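Local atomic coordinates of putative arylalkylamine N-Acetyltransferase 7 (Aedes aegypti, PDB entry 4FD7), a protein that probably acts as a CoA-dependent N-acetyltransferase of the GNAT family, transferring an acetyl group to an amine substrate. Residues Val14-Phe18 and Glu167-Ala171. Sequence-based numbering, arbitrary orientation.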
loop_
_atom_site.group_PDB
_atom_site.type_symbol
_atom_site.label_atom_id
_atom_site.label_comp_id
_atom_site.label_asym_id
_atom_site.label_seq_id
_atom_site.Cartn_x
_atom_site.Cartn_y
_atom_site.Cartn_z
ATOM N N VAL A 14 7.240 17.355 1.758
ATOM C CA VAL A 14 7.606 16.676 0.525
ATOM C C VAL A 14 8.765 15.737 0.804
ATOM O O VAL A 14 9.819 16.151 1.295
ATOM C CB VAL A 14 7.987 17.668 -0.587
ATOM C CG1 VAL A 14 8.373 16.903 -1.868
ATOM C CG2 VAL A 14 6.818 18.605 -0.852
ATOM N N TRP A 15 8.582 14.464 0.496
ATOM C CA TRP A 15 9.585 13.469 0.857
ATOM C C TRP A 15 10.544 13.100 -0.257
ATOM O O TRP A 15 11.687 12.732 0.012
ATOM C CB TRP A 15 8.921 12.202 1.406
ATOM C CG TRP A 15 8.114 12.477 2.654
ATOM C CD1 TRP A 15 6.761 12.385 2.793
ATOM C CD2 TRP A 15 8.618 12.907 3.924
ATOM N NE1 TRP A 15 6.391 12.721 4.069
ATOM C CE2 TRP A 15 7.510 13.048 4.785
ATOM C CE3 TRP A 15 9.896 13.183 4.418
ATOM C CZ2 TRP A 15 7.641 13.464 6.114
ATOM C CZ3 TRP A 15 10.025 13.601 5.741
ATOM C CH2 TRP A 15 8.903 13.729 6.572
ATOM N N HIS A 16 10.070 13.153 -1.497
ATOM C CA HIS A 16 10.849 12.647 -2.622
ATOM C C HIS A 16 10.469 13.366 -3.916
ATOM O O HIS A 16 9.312 13.733 -4.116
ATOM C CB HIS A 16 10.598 11.143 -2.751
ATOM C CG HIS A 16 11.371 10.473 -3.842
ATOM N ND1 HIS A 16 12.740 10.579 -3.969
ATOM C CD2 HIS A 16 10.963 9.660 -4.844
ATOM C CE1 HIS A 16 13.142 9.865 -5.008
ATOM N NE2 HIS A 16 12.082 9.301 -5.560
ATOM N N ARG A 17 11.451 13.592 -4.782
ATOM C CA ARG A 17 11.187 14.173 -6.104
ATOM C C ARG A 17 11.919 13.360 -7.158
ATOM O O ARG A 17 12.998 12.827 -6.899
ATOM C CB ARG A 17 11.633 15.641 -6.175
ATOM C CG ARG A 17 10.910 16.573 -5.212
ATOM C CD ARG A 17 11.333 18.015 -5.446
ATOM N NE ARG A 17 10.907 18.938 -4.391
ATOM C CZ ARG A 17 9.741 19.573 -4.382
ATOM N NH1 ARG A 17 8.862 19.380 -5.358
ATOM N NH2 ARG A 17 9.442 20.399 -3.391
ATOM N N PHE A 18 11.342 13.265 -8.349
ATOM C CA PHE A 18 11.948 12.462 -9.391
ATOM C C PHE A 18 11.443 12.904 -10.754
ATOM O O PHE A 18 10.389 13.545 -10.860
ATOM C CB PHE A 18 11.625 10.979 -9.164
ATOM C CG PHE A 18 10.160 10.658 -9.268
ATOM C CD1 PHE A 18 9.604 10.279 -10.480
ATOM C CD2 PHE A 18 9.337 10.748 -8.160
ATOM C CE1 PHE A 18 8.250 9.993 -10.583
ATOM C CE2 PHE A 18 7.974 10.460 -8.256
ATOM C CZ PHE A 18 7.438 10.071 -9.457
ATOM N N GLU A 167 8.774 4.892 -7.202
ATOM C CA GLU A 167 9.144 6.122 -6.495
ATOM C C GLU A 167 8.272 6.449 -5.273
ATOM O O GLU A 167 8.771 7.013 -4.274
ATOM C CB GLU A 167 9.234 7.309 -7.468
ATOM C CG GLU A 167 10.207 7.107 -8.636
ATOM C CD GLU A 167 11.600 6.624 -8.216
ATOM O OE1 GLU A 167 12.158 7.106 -7.211
ATOM O OE2 GLU A 167 12.162 5.751 -8.907
ATOM N N ILE A 168 6.992 6.073 -5.330
ATOM C CA ILE A 168 6.107 6.282 -4.187
ATOM C C ILE A 168 6.585 5.395 -3.027
ATOM O O ILE A 168 6.612 5.833 -1.871
ATOM C CB ILE A 168 4.623 5.981 -4.531
ATOM C CG1 ILE A 168 4.045 7.123 -5.353
ATOM C CG2 ILE A 168 3.797 5.778 -3.285
ATOM C CD1 ILE A 168 2.748 6.781 -6.031
ATOM N N LEU A 169 6.971 4.157 -3.334
ATOM C CA LEU A 169 7.565 3.310 -2.300
ATOM C C LEU A 169 8.899 3.852 -1.809
ATOM O O LEU A 169 9.250 3.683 -0.645
ATOM C CB LEU A 169 7.803 1.900 -2.811
ATOM C CG LEU A 169 6.558 1.082 -3.133
ATOM C CD1 LEU A 169 6.961 -0.199 -3.796
ATOM C CD2 LEU A 169 5.768 0.801 -1.850
ATOM N N ARG A 170 9.678 4.450 -2.705
ATOM C CA ARG A 170 10.998 4.899 -2.310
ATOM C C ARG A 170 10.862 6.016 -1.292
ATOM O O ARG A 170 11.700 6.157 -0.389
ATOM C CB ARG A 170 11.849 5.346 -3.521
ATOM C CG ARG A 170 13.337 5.372 -3.184
ATOM C CD ARG A 170 14.150 6.098 -4.260
ATOM N NE ARG A 170 13.884 5.533 -5.578
ATOM C CZ ARG A 170 14.488 4.447 -6.059
ATOM N NH1 ARG A 170 15.396 3.810 -5.327
ATOM N NH2 ARG A 170 14.185 4.000 -7.270
ATOM N N ALA A 171 9.791 6.794 -1.419
ATOM C CA ALA A 171 9.498 7.852 -0.433
ATOM C C ALA A 171 9.323 7.390 1.027
ATOM O O ALA A 171 9.294 8.218 1.940
ATOM C CB ALA A 171 8.288 8.669 -0.869
#
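H16 reaches from the edge strand 14-21 to E167 on helix 164-170. Its NE2 donates to E167 OE1 at 2.7 Å, with an N-H...O angle of 154°. OE1 receives this bond on its anti lone pair, and lies slightly out of the imidazole plane. H16 has CG anti to its backbone N (chi1 -178°), which carries the ring toward the helix.

R170, one turn further along, holds the same carboxylate side-on from the syn side, with both donors tilted out of the carboxylate plane. Its NE lies 2.8 Å from E167 OE1, and its NH2 3.1 Å from E167 OE2. The E167 chain is bent at chi2 (-50°), and its methylenes cover one face of the F18 ring. E167 CG sits 3.6 Å from the F18 centroid in a CH-pi contact. The F18 ring also meets that of Y31 on strand 28-35, their planes nearly parallel.

Closer to the H16 backbone, H16 CB packs on A171 CB at 3.9 Å. The backbones of W15 and H16 both hydrogen-bond to V33, a classic beta bulge, so both side chains start toward the helix. The indole then turns away, and W15 NE1 hydrogen-bonds to D35 OD1.

The contact ties the first strand of the GNAT sheet to the helix that, as in other GNAT enzymes, probably follows the CoA pyrophosphate loop. The bidentate salt bridge fixes the carboxylate for H16. Its charge would probably favour a protonated imidazole, though R170 would oppose this.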